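Long-range contacts in putative lipoprotein (Parabacteroides distasonis ATCC 8503, PDB 3JX8), which is of unknown function but, as a putative lipoprotein with an adhesin head-like domain, may bind lipid or take part in cell adhesion: residues S31-E35 with P86-I91; F54-V58 with I68-S72; S108-P114 with N129-P135; E142-A146 with L161-L165. All coordinates share one frame; numbering follows the deposited sequence.

Overall arrangement
All four contacts are strand pairings in an elongated, helix-free chain, whose stacked parallel strands resemble a beta-solenoid. Interaction 2, the hairpin near one end, packs against interaction 1 with centres about 13 Å apart; Tyr89 OH comes within 3.4 Å of Leu57 CD1 and of Ile68 CG2. Interaction 1 passes directly into interaction 3, since strands 33-38 and 108-111 are neighbours: Phe34 N lies 2.8 Å from Ser108 O, and the Phe34 and Phe109 rings meet. Interaction 4 lies further along, its centre about 15 Å from that of interaction 3, and belongs to the same run of strands as the hairpin of interaction 2, about 28 Å away between centres.

Interaction 1 of 4, residues S31-E35 with P86-I91; sequences SADFE and PTVYKI
Asp33 and Phe34 pair with Lys90 and Ile91 as parallel strands, 13° apart in direction, through a ladder in which Asp33 N donates to Tyr89 O at 3.1 Å, and Ile91 N to Asp33 O and Glu35 N to Ile91 O both at 2.8 Å. On the face carrying Phe34 and Ile91, the isoleucine does most of the touching. Its CG2 sits squarely over the Phe34 ring, 3.6 Å from the centroid, a CH-pi contact. With the Phe34 ring carbon CG anti to the backbone N (chi1 -168°), the ring lies beneath this methyl. The other branch of Ile91 reaches back along the sheet: CD1 lies 3.8 Å from Phe34 CD2 and is pressed to 3.5 Å against Ala32 CB, a tight methyl pair. The same Ala32 CB lies over the centre of one face of the Tyr89 ring, 3.4 Å from its centroid, a second CH-pi contact. Ser31 OG approaches the ring at its edge, 3.9 Å from Tyr89 CD2. Asp33 and Lys90 project from the other face, where their side chains are exposed. In the solenoid-like stack of strands, 33-38 has strand 108-111 as its next parallel neighbour, while 89-95 passes to the antiparallel strand 44-50. Over the apolar face lie Ile68 of strand 65-70, which touches Phe34, Tyr89 and Ile91, and Phe28 of strand 25-29, which meets the Phe34 ring edge-to-face.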
loop_
_atom_site.group_PDB
_atom_site.type_symbol
_atom_site.label_atom_id
_atom_site.label_comp_id
_atom_site.label_asym_id
_atom_site.label_seq_id
_atom_site.Cartn_x
_atom_site.Cartn_y
_atom_site.Cartn_z
ATOM N N SER A 31 4.770 -12.294 19.010
ATOM C CA SER A 31 3.375 -12.429 19.424
ATOM C C SER A 31 3.120 -12.006 20.854
ATOM O O SER A 31 2.015 -12.203 21.347
ATOM C CB SER A 31 2.921 -13.890 19.257
ATOM O OG SER A 31 3.577 -14.747 20.190
ATOM N N ALA A 32 4.101 -11.383 21.501
ATOM C CA ALA A 32 3.969 -11.028 22.923
ATOM C C ALA A 32 2.893 -9.974 23.145
ATOM O O ALA A 32 2.559 -9.209 22.250
ATOM C CB ALA A 32 5.294 -10.513 23.478
ATOM N N ASP A 33 2.374 -9.941 24.360
ATOM C CA ASP A 33 1.757 -8.736 24.896
ATOM C C ASP A 33 2.864 -7.885 25.509
ATOM O O ASP A 33 3.488 -8.268 26.506
ATOM C CB ASP A 33 0.705 -9.083 25.933
ATOM C CG ASP A 33 -0.496 -9.790 25.317
ATOM O OD1 ASP A 33 -0.869 -9.495 24.158
ATOM O OD2 ASP A 33 -1.100 -10.623 26.000
ATOM N N PHE A 34 3.115 -6.744 24.880
ATOM C CA PHE A 34 4.205 -5.860 25.214
ATOM C C PHE A 34 3.578 -4.622 25.806
ATOM O O PHE A 34 2.822 -3.948 25.147
ATOM C CB PHE A 34 4.974 -5.552 23.924
ATOM C CG PHE A 34 6.317 -4.857 24.097
ATOM C CD1 PHE A 34 6.535 -3.876 25.061
ATOM C CD2 PHE A 34 7.333 -5.128 23.193
ATOM C CE1 PHE A 34 7.759 -3.225 25.144
ATOM C CE2 PHE A 34 8.572 -4.504 23.298
ATOM C CZ PHE A 34 8.789 -3.563 24.259
ATOM N N GLU A 35 3.880 -4.335 27.063
ATOM C CA GLU A 35 3.480 -3.085 27.711
ATOM C C GLU A 35 4.651 -2.128 27.821
ATOM O O GLU A 35 5.679 -2.471 28.417
ATOM C CB GLU A 35 3.013 -3.349 29.128
ATOM C CG GLU A 35 1.753 -4.104 29.229
ATOM C CD GLU A 35 1.386 -4.385 30.680
ATOM O OE1 GLU A 35 2.089 -3.880 31.616
ATOM O OE2 GLU A 35 0.384 -5.101 30.879
ATOM N N PRO A 86 5.036 -19.811 22.007
ATOM C CA PRO A 86 4.994 -19.745 23.460
ATOM C C PRO A 86 3.630 -20.090 24.018
ATOM O O PRO A 86 2.639 -19.961 23.320
ATOM C CB PRO A 86 5.341 -18.279 23.764
ATOM C CG PRO A 86 5.052 -17.552 22.558
ATOM C CD PRO A 86 5.247 -18.482 21.417
ATOM N N THR A 87 3.597 -20.562 25.263
ATOM C CA THR A 87 2.348 -20.715 25.993
ATOM C C THR A 87 2.038 -19.412 26.741
ATOM O O THR A 87 0.894 -19.157 27.047
ATOM C CB THR A 87 2.367 -21.925 26.943
ATOM O OG1 THR A 87 3.362 -21.754 27.945
ATOM C CG2 THR A 87 2.655 -23.208 26.167
ATOM N N VAL A 88 3.047 -18.575 26.986
ATOM C CA VAL A 88 2.879 -17.284 27.670
ATOM C C VAL A 88 3.980 -16.412 27.113
ATOM O O VAL A 88 5.095 -16.889 26.956
ATOM C CB VAL A 88 3.176 -17.381 29.207
ATOM C CG1 VAL A 88 2.928 -16.027 29.895
ATOM C CG2 VAL A 88 2.347 -18.431 29.855
ATOM N N TYR A 89 3.702 -15.149 26.826
ATOM C CA TYR A 89 4.736 -14.254 26.309
ATOM C C TYR A 89 4.333 -12.828 26.604
ATOM O O TYR A 89 3.396 -12.307 26.000
ATOM C CB TYR A 89 4.973 -14.510 24.822
ATOM C CG TYR A 89 6.170 -13.824 24.191
ATOM C CD1 TYR A 89 7.161 -13.181 24.949
ATOM C CD2 TYR A 89 6.334 -13.849 22.812
ATOM C CE1 TYR A 89 8.243 -12.563 24.334
ATOM C CE2 TYR A 89 7.436 -13.246 22.203
ATOM C CZ TYR A 89 8.373 -12.603 22.964
ATOM O OH TYR A 89 9.454 -12.032 22.347
ATOM N N LYS A 90 5.014 -12.233 27.589
ATOM C CA LYS A 90 4.709 -10.901 28.089
ATOM C C LYS A 90 6.005 -10.123 28.184
ATOM O O LYS A 90 7.054 -10.676 28.597
ATOM C CB LYS A 90 4.073 -10.967 29.469
ATOM C CG LYS A 90 2.736 -11.653 29.485
ATOM C CD LYS A 90 2.013 -11.560 30.846
ATOM C CE LYS A 90 2.538 -12.540 31.851
ATOM N NZ LYS A 90 1.874 -12.383 33.187
ATOM N N ILE A 91 5.936 -8.847 27.817
ATOM C CA ILE A 91 7.081 -7.970 27.885
ATOM C C ILE A 91 6.637 -6.685 28.591
ATOM O O ILE A 91 5.562 -6.143 28.300
ATOM C CB ILE A 91 7.602 -7.605 26.474
ATOM C CG1 ILE A 91 7.950 -8.886 25.695
ATOM C CG2 ILE A 91 8.799 -6.618 26.583
ATOM C CD1 ILE A 91 8.197 -8.695 24.179
#

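Interaction 2 of 4, residues F54-V58 with I68-S72; sequences FDYLV and IYPKS
Val58 and Tyr69 make the close-packed part of this contact, their side chains lying side by side and pointing the same way. Val58 CB stands over one face of the tyrosine ring, offset toward the rim and 3.9 Å from the centroid, while Val58 CG2 closes to 3.5 Å on Tyr69 CE1 and Val58 CG1 lies nearer the phenol end. The ring gets there because Tyr69 CG is placed between the backbone N and the carbonyl carbon (chi1 52°), folding it over the valine. Beneath them the two backbones bond reciprocally: Val58 N donates to Tyr69 O at 2.8 Å, almost straight at 171°, and Tyr69 N returns a longer bond to Val58 O. This is the hydrogen-bonded pair of an antiparallel beta hairpin formed by strands 57-62 and 65-70. The adjoining non-hydrogen-bonded pair is Leu57 with Pro70; there Leu57 CD1 rests against the Tyr69 carbonyl, and Leu84 of strand 83-85 touches both residues. Beyond that pair the contact becomes looser and largely polar. Lys71 N still donates to Tyr56 O at 2.8 Å, but the Lys71 side chain then runs fully extended past the Tyr56 carbonyl and the turn before strand 57-62. Its NZ donates to Asp55 O at 2.8 Å, approaching from above the carbonyl plane, 44° out of it. The Asp55 side chain leaves the backbone away from residues 68-72, and the residue is exposed; its OD2 hydrogen-bonds a glycerol, probably from the crystallisation liquor, and Asp55 OD1 remains 5.9 Å from Lys71 NZ.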
loop_
_atom_site.group_PDB
_atom_site.type_symbol
_atom_site.label_atom_id
_atom_site.label_comp_id
_atom_site.label_asym_id
_atom_site.label_seq_id
_atom_site.Cartn_x
_atom_site.Cartn_y
_atom_site.Cartn_z
ATOM N N PHE A 54 13.880 -18.615 25.464
ATOM C CA PHE A 54 14.893 -17.546 25.583
ATOM C C PHE A 54 16.121 -17.793 24.707
ATOM O O PHE A 54 16.690 -16.873 24.189
ATOM C CB PHE A 54 15.391 -17.366 27.035
ATOM C CG PHE A 54 14.442 -16.598 27.918
ATOM C CD1 PHE A 54 14.278 -15.239 27.758
ATOM C CD2 PHE A 54 13.727 -17.231 28.917
ATOM C CE1 PHE A 54 13.410 -14.518 28.567
ATOM C CE2 PHE A 54 12.863 -16.500 29.734
ATOM C CZ PHE A 54 12.706 -15.149 29.546
ATOM N N ASP A 55 16.533 -19.044 24.587
ATOM C CA ASP A 55 17.650 -19.429 23.731
ATOM C C ASP A 55 17.425 -19.091 22.264
ATOM O O ASP A 55 18.397 -19.055 21.508
ATOM C CB ASP A 55 17.898 -20.941 23.805
ATOM C CG ASP A 55 18.429 -21.395 25.167
ATOM O OD1 ASP A 55 19.034 -20.548 25.866
ATOM O OD2 ASP A 55 18.203 -22.578 25.558
ATOM N N TYR A 56 16.170 -18.867 21.872
ATOM C CA TYR A 56 15.811 -18.570 20.491
ATOM C C TYR A 56 15.457 -17.111 20.248
ATOM O O TYR A 56 15.024 -16.768 19.166
ATOM C CB TYR A 56 14.639 -19.454 20.079
ATOM C CG TYR A 56 14.995 -20.907 20.123
ATOM C CD1 TYR A 56 14.827 -21.641 21.289
ATOM C CD2 TYR A 56 15.545 -21.557 19.013
ATOM C CE1 TYR A 56 15.173 -22.980 21.360
ATOM C CE2 TYR A 56 15.889 -22.895 19.080
ATOM C CZ TYR A 56 15.682 -23.593 20.269
ATOM O OH TYR A 56 16.001 -24.913 20.385
ATOM N N LEU A 57 15.639 -16.261 21.251
ATOM C CA LEU A 57 15.130 -14.900 21.234
ATOM C C LEU A 57 16.290 -13.916 21.416
ATOM O O LEU A 57 17.191 -14.168 22.197
ATOM C CB LEU A 57 14.133 -14.770 22.396
ATOM C CG LEU A 57 13.091 -13.676 22.471
ATOM C CD1 LEU A 57 12.136 -13.801 21.273
ATOM C CD2 LEU A 57 12.334 -13.733 23.835
ATOM N N VAL A 58 16.297 -12.823 20.674
ATOM C CA VAL A 58 17.214 -11.705 20.930
ATOM C C VAL A 58 16.446 -10.721 21.777
ATOM O O VAL A 58 15.285 -10.438 21.471
ATOM C CB VAL A 58 17.648 -11.014 19.615
ATOM C CG1 VAL A 58 18.435 -9.728 19.910
ATOM C CG2 VAL A 58 18.425 -12.015 18.728
ATOM N N ILE A 68 13.841 -6.890 20.233
ATOM C CA ILE A 68 13.258 -8.150 20.714
ATOM C C ILE A 68 12.709 -8.893 19.497
ATOM O O ILE A 68 11.746 -8.451 18.868
ATOM C CB ILE A 68 12.148 -7.920 21.778
ATOM C CG1 ILE A 68 12.768 -7.286 23.026
ATOM C CG2 ILE A 68 11.421 -9.247 22.154
ATOM C CD1 ILE A 68 11.771 -6.874 24.116
ATOM N N TYR A 69 13.327 -10.004 19.143
ATOM C CA TYR A 69 12.847 -10.784 18.010
ATOM C C TYR A 69 13.452 -12.171 18.020
ATOM O O TYR A 69 14.504 -12.375 18.637
ATOM C CB TYR A 69 13.194 -10.062 16.700
ATOM C CG TYR A 69 14.639 -9.682 16.581
ATOM C CD1 TYR A 69 15.563 -10.602 16.156
ATOM C CD2 TYR A 69 15.075 -8.404 16.850
ATOM C CE1 TYR A 69 16.888 -10.289 16.039
ATOM C CE2 TYR A 69 16.437 -8.077 16.734
ATOM C CZ TYR A 69 17.317 -9.033 16.340
ATOM O OH TYR A 69 18.661 -8.770 16.204
ATOM N N PRO A 70 12.792 -13.134 17.344
ATOM C CA PRO A 70 13.369 -14.467 17.225
ATOM C C PRO A 70 14.676 -14.444 16.473
ATOM O O PRO A 70 14.820 -13.690 15.513
ATOM C CB PRO A 70 12.318 -15.252 16.446
ATOM C CG PRO A 70 11.060 -14.487 16.624
ATOM C CD PRO A 70 11.469 -13.059 16.704
ATOM N N LYS A 71 15.639 -15.243 16.931
ATOM C CA LYS A 71 16.893 -15.376 16.224
ATOM C C LYS A 71 16.697 -15.953 14.811
ATOM O O LYS A 71 15.729 -16.679 14.535
ATOM C CB LYS A 71 17.839 -16.308 16.978
ATOM C CG LYS A 71 18.338 -15.778 18.302
ATOM C CD LYS A 71 19.278 -16.792 18.963
ATOM C CE LYS A 71 19.634 -16.311 20.368
ATOM N NZ LYS A 71 20.483 -17.257 21.130
ATOM N N SER A 72 17.666 -15.645 13.955
ATOM C CA SER A 72 17.840 -16.354 12.700
ATOM C C SER A 72 18.102 -17.801 12.947
ATOM O O SER A 72 18.774 -18.151 13.909
ATOM C CB SER A 72 19.045 -15.842 11.935
ATOM O OG SER A 72 18.867 -14.515 11.545
#

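Interaction 3 of 4, residues S108-P114 with N129-P135; sequences SFIISKP and NVELRGP
Ser108 meets Asn129 at the start of two parallel strands, 6° apart in direction. Asn129 CG lies between its own backbone N and carbonyl carbon (chi1 60°), which turns the amide across to the serine; ND2 gives a weak, bent hydrogen bond to Ser108 OG at 3.1 Å. Phe109 uses both its backbone groups: its N donates to Asn129 O and its O accepts Glu131 N, while Phe109 CB passes Val130 CG2 loosely. Ile110, on the same face as Ser108, lies under Arg133. Its CD1 sits over one face of the guanidinium, toward the rim and 3.5 Å from Arg133 NH2, while CG2 touches Arg133 CD. At the edge of the guanidinium, near its plane, lies Glu131 OE1, which accepts from both Arg133 NE (2.7 Å) and NH2 in a side-on salt bridge within residues 129-135. Ile111 turns to the opposite face, where its CD1 lies alongside Leu132 CD2 at 3.8 Å; its carbonyl accepts Arg133 N at 2.8 Å and a hydrogen bond from a water. Past the strand, Ser112 OG shares a second water with Arg133 NH1. Finally Pro114 lies level with Pro135, Pro114 CA 3.4 Å from Pro135 O. The pairing is one step in a succession of stacked parallel strands: strand 33-38 borders 108-111, strand 150-153 borders 129-132, and from strand 120-125, Met120 packs against Ile111, and Ile122 against Val130 and Leu132, on the apolar face.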
loop_
_atom_site.group_PDB
_atom_site.type_symbol
_atom_site.label_atom_id
_atom_site.label_comp_id
_atom_site.label_asym_id
_atom_site.label_seq_id
_atom_site.Cartn_x
_atom_site.Cartn_y
_atom_site.Cartn_z
ATOM N N SER A 108 0.693 -7.699 20.562
ATOM C CA SER A 108 -0.033 -6.550 20.983
ATOM C C SER A 108 0.889 -5.599 21.742
ATOM O O SER A 108 1.582 -5.988 22.662
ATOM C CB SER A 108 -1.212 -7.019 21.814
ATOM O OG SER A 108 -1.771 -5.952 22.512
ATOM N N PHE A 109 0.954 -4.360 21.309
ATOM C CA PHE A 109 1.818 -3.375 21.910
ATOM C C PHE A 109 0.947 -2.284 22.497
ATOM O O PHE A 109 0.215 -1.644 21.751
ATOM C CB PHE A 109 2.747 -2.813 20.860
ATOM C CG PHE A 109 3.776 -1.909 21.417
ATOM C CD1 PHE A 109 3.452 -0.604 21.768
ATOM C CD2 PHE A 109 5.079 -2.354 21.600
ATOM C CE1 PHE A 109 4.423 0.265 22.260
ATOM C CE2 PHE A 109 6.053 -1.504 22.129
ATOM C CZ PHE A 109 5.718 -0.190 22.473
ATOM N N ILE A 110 1.030 -2.064 23.811
ATOM C CA ILE A 110 0.102 -1.179 24.546
ATOM C C ILE A 110 0.820 -0.160 25.417
ATOM O O ILE A 110 1.692 -0.538 26.202
ATOM C CB ILE A 110 -0.834 -2.022 25.467
ATOM C CG1 ILE A 110 -1.597 -3.046 24.595
ATOM C CG2 ILE A 110 -1.817 -1.138 26.232
ATOM C CD1 ILE A 110 -2.564 -3.959 25.371
ATOM N N ILE A 111 0.466 1.118 25.266
ATOM C CA ILE A 111 0.920 2.213 26.133
ATOM C C ILE A 111 -0.315 2.687 26.885
ATOM O O ILE A 111 -1.318 3.039 26.246
ATOM C CB ILE A 111 1.495 3.399 25.335
ATOM C CG1 ILE A 111 2.669 2.942 24.493
ATOM C CG2 ILE A 111 1.893 4.536 26.271
ATOM C CD1 ILE A 111 3.400 4.082 23.817
ATOM N N SER A 112 -0.254 2.698 28.225
ATOM C CA SER A 112 -1.449 2.970 29.034
ATOM C C SER A 112 -1.488 4.262 29.823
ATOM O O SER A 112 -2.567 4.685 30.208
ATOM C CB SER A 112 -1.698 1.824 30.014
ATOM O OG SER A 112 -2.199 0.689 29.340
ATOM N N LYS A 113 -0.334 4.877 30.063
ATOM C CA LYS A 113 -0.254 6.079 30.882
ATOM C C LYS A 113 -0.210 7.315 30.018
ATOM O O LYS A 113 0.078 7.204 28.822
ATOM C CB LYS A 113 0.995 6.016 31.766
ATOM C CG LYS A 113 0.988 4.823 32.719
ATOM C CD LYS A 113 2.150 4.881 33.691
ATOM C CE LYS A 113 2.240 3.624 34.576
ATOM N NZ LYS A 113 3.133 3.857 35.768
ATOM N N PRO A 114 -0.468 8.503 30.612
ATOM C CA PRO A 114 -0.336 9.760 29.903
ATOM C C PRO A 114 1.042 9.885 29.306
ATOM O O PRO A 114 2.034 9.723 30.002
ATOM C CB PRO A 114 -0.524 10.814 30.997
ATOM C CG PRO A 114 -1.332 10.163 32.000
ATOM C CD PRO A 114 -0.882 8.738 32.009
ATOM N N ASN A 129 -1.751 -5.727 16.947
ATOM C CA ASN A 129 -2.341 -4.456 17.337
ATOM C C ASN A 129 -1.421 -3.565 18.161
ATOM O O ASN A 129 -0.550 -4.053 18.904
ATOM C CB ASN A 129 -3.675 -4.645 18.051
ATOM C CG ASN A 129 -3.562 -5.454 19.303
ATOM O OD1 ASN A 129 -3.378 -6.645 19.230
ATOM N ND2 ASN A 129 -3.744 -4.826 20.463
ATOM N N VAL A 130 -1.546 -2.265 17.938
ATOM C CA VAL A 130 -0.960 -1.254 18.791
ATOM C C VAL A 130 -2.099 -0.443 19.350
ATOM O O VAL A 130 -2.990 -0.008 18.587
ATOM C CB VAL A 130 -0.021 -0.364 18.013
ATOM C CG1 VAL A 130 0.591 0.708 18.911
ATOM C CG2 VAL A 130 1.029 -1.235 17.322
ATOM N N GLU A 131 -2.093 -0.259 20.674
ATOM C CA GLU A 131 -3.075 0.557 21.368
ATOM C C GLU A 131 -2.436 1.604 22.241
ATOM O O GLU A 131 -1.710 1.280 23.197
ATOM C CB GLU A 131 -3.967 -0.304 22.243
ATOM C CG GLU A 131 -4.539 -1.480 21.523
ATOM C CD GLU A 131 -5.632 -2.184 22.320
ATOM O OE1 GLU A 131 -5.968 -1.737 23.457
ATOM O OE2 GLU A 131 -6.159 -3.187 21.781
ATOM N N LEU A 132 -2.687 2.863 21.908
ATOM C CA LEU A 132 -2.302 3.987 22.738
ATOM C C LEU A 132 -3.525 4.298 23.576
ATOM O O LEU A 132 -4.418 5.033 23.159
ATOM C CB LEU A 132 -1.854 5.178 21.882
ATOM C CG LEU A 132 -0.779 4.842 20.846
ATOM C CD1 LEU A 132 -0.288 6.104 20.105
ATOM C CD2 LEU A 132 0.359 4.116 21.479
ATOM N N ARG A 133 -3.606 3.673 24.741
ATOM C CA ARG A 133 -4.787 3.806 25.594
ATOM C C ARG A 133 -4.768 5.062 26.410
ATOM O O ARG A 133 -5.811 5.598 26.726
ATOM C CB ARG A 133 -4.927 2.611 26.528
ATOM C CG ARG A 133 -5.098 1.319 25.780
ATOM C CD ARG A 133 -5.259 0.160 26.729
ATOM N NE ARG A 133 -5.614 -1.068 26.013
ATOM C CZ ARG A 133 -5.624 -2.293 26.555
ATOM N NH1 ARG A 133 -5.271 -2.479 27.823
ATOM N NH2 ARG A 133 -5.974 -3.353 25.827
ATOM N N GLY A 134 -3.591 5.521 26.777
ATOM C CA GLY A 134 -3.487 6.704 27.617
ATOM C C GLY A 134 -3.596 7.959 26.786
ATOM O O GLY A 134 -3.494 7.902 25.558
ATOM N N PRO A 135 -3.778 9.100 27.445
ATOM C CA PRO A 135 -3.757 10.370 26.730
ATOM C C PRO A 135 -2.408 10.640 26.106
ATOM O O PRO A 135 -1.390 10.548 26.784
ATOM C CB PRO A 135 -4.058 11.410 27.816
ATOM C CG PRO A 135 -4.607 10.647 28.959
ATOM C CD PRO A 135 -4.067 9.271 28.874
HETATM O O HOH W 1 -1.057 6.066 25.877
HETATM O O HOH W 2 -4.743 -0.073 29.961
#

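Interaction 4 of 4, residues E142-A146 with L161-L165; sequences ECNMA and LSCSL
Cys143 and Cys163, level with each other, belong to neighbouring parallel strands of a solenoid-like stack, their directions only 2° apart. Backbone hydrogen bonds tie the strands together: Cys143 N to Ser162 O and Met145 N to Ser164 O, both 2.8 Å, with Ser164 N to Cys143 O between them at 3.0 Å. Apolar contacts fill the buried face. Cys143 CB lies 4.0 Å from Cys163 SG. Further along, the selenomethionine Met145 runs beside Leu165, with Leu165 CD1 3.5 Å from Met145 CG and 3.9 Å from Met145 SE. With the leucine's CG anti to the backbone nitrogen (chi1 169°), its CD1 branch comes up against the selenomethionine chain. Ile171 of strand 170-174 touches Met145, Cys163 and Leu165 on this face. Polar side chains occupy the other. Asn144 ND2 donates nearly straight (170°) to Glu142 OE2, using the anti lone pair of that oxygen, with the carboxylate oxygen in the amide plane; Asn123 OD1 is a second acceptor for the same ND2. The amide's other end is bridged to the next strand by water: a single molecule bonds Asn144 OD1 at 2.7 Å and both Ser162 OG and Ser164 OG at 2.6 Å.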
loop_
_atom_site.group_PDB
_atom_site.type_symbol
_atom_site.label_atom_id
_atom_site.label_comp_id
_atom_site.label_asym_id
_atom_site.label_seq_id
_atom_site.Cartn_x
_atom_site.Cartn_y
_atom_site.Cartn_z
ATOM N N GLU A 142 2.594 9.759 14.170
ATOM C CA GLU A 142 2.460 9.087 12.879
ATOM C C GLU A 142 2.163 7.612 13.128
ATOM O O GLU A 142 2.870 6.953 13.906
ATOM C CB GLU A 142 3.737 9.277 12.100
ATOM C CG GLU A 142 3.639 8.920 10.675
ATOM C CD GLU A 142 4.887 9.270 9.885
ATOM O OE1 GLU A 142 5.333 10.431 9.958
ATOM O OE2 GLU A 142 5.397 8.388 9.166
ATOM N N CYS A 143 1.077 7.122 12.545
ATOM C CA CYS A 143 0.642 5.706 12.628
ATOM C C CYS A 143 0.624 5.065 11.246
ATOM O O CYS A 143 -0.267 5.343 10.414
ATOM C CB CYS A 143 -0.777 5.631 13.152
ATOM S SG CYS A 143 -0.974 6.183 14.829
ATOM N N ASN A 144 1.593 4.207 10.996
ATOM C CA ASN A 144 1.712 3.555 9.734
ATOM C C ASN A 144 1.517 2.090 9.916
ATOM O O ASN A 144 2.104 1.473 10.836
ATOM C CB ASN A 144 3.078 3.819 9.178
ATOM C CG ASN A 144 3.359 5.289 9.069
ATOM O OD1 ASN A 144 2.486 6.061 8.653
ATOM N ND2 ASN A 144 4.555 5.701 9.467
HETATM N N MSE A 145 0.695 1.512 9.058
HETATM C CA MSE A 145 0.584 0.067 9.047
HETATM C C MSE A 145 0.406 -0.599 7.675
HETATM O O MSE A 145 -0.152 0.002 6.706
HETATM C CB MSE A 145 -0.484 -0.370 10.004
HETATM C CG MSE A 145 -1.871 -0.059 9.619
HETATM SE SE MSE A 145 -2.950 -1.450 10.520
HETATM C CE MSE A 145 -2.422 -3.009 9.465
ATOM N N ALA A 146 0.953 -1.816 7.581
ATOM C CA ALA A 146 0.785 -2.650 6.407
ATOM C C ALA A 146 0.367 -4.012 6.919
ATOM O O ALA A 146 1.152 -4.742 7.575
ATOM C CB ALA A 146 2.078 -2.722 5.568
ATOM N N LEU A 161 -1.209 14.912 13.021
ATOM C CA LEU A 161 -1.451 13.470 13.001
ATOM C C LEU A 161 -1.337 12.981 11.583
ATOM O O LEU A 161 -1.932 13.559 10.662
ATOM C CB LEU A 161 -2.847 13.139 13.514
ATOM C CG LEU A 161 -3.269 11.655 13.383
ATOM C CD1 LEU A 161 -2.424 10.732 14.277
ATOM C CD2 LEU A 161 -4.772 11.478 13.678
ATOM N N SER A 162 -0.614 11.890 11.385
ATOM C CA SER A 162 -0.560 11.282 10.076
ATOM C C SER A 162 -0.788 9.784 10.169
ATOM O O SER A 162 -0.087 9.101 10.918
ATOM C CB SER A 162 0.802 11.565 9.469
ATOM O OG SER A 162 0.958 10.795 8.316
ATOM N N CYS A 163 -1.754 9.267 9.411
ATOM C CA CYS A 163 -1.994 7.815 9.338
ATOM C C CYS A 163 -1.987 7.302 7.921
ATOM O O CYS A 163 -2.751 7.815 7.073
ATOM C CB CYS A 163 -3.355 7.461 9.937
ATOM S SG CYS A 163 -3.594 8.048 11.593
ATOM N N SER A 164 -1.183 6.263 7.684
ATOM C CA SER A 164 -1.121 5.567 6.413
ATOM C C SER A 164 -1.329 4.080 6.641
ATOM O O SER A 164 -0.626 3.444 7.443
ATOM C CB SER A 164 0.216 5.779 5.765
ATOM O OG SER A 164 0.470 7.155 5.672
ATOM N N LEU A 165 -2.275 3.533 5.898
ATOM C CA LEU A 165 -2.701 2.153 6.002
ATOM C C LEU A 165 -2.530 1.498 4.638
ATOM O O LEU A 165 -3.089 1.980 3.642
ATOM C CB LEU A 165 -4.179 2.139 6.411
ATOM C CG LEU A 165 -4.978 0.843 6.370
ATOM C CD1 LEU A 165 -4.238 -0.304 7.004
ATOM C CD2 LEU A 165 -6.322 1.114 7.078
HETATM O O HOH W 3 3.871 12.646 7.855
HETATM O O HOH W 4 1.769 8.401 7.576
#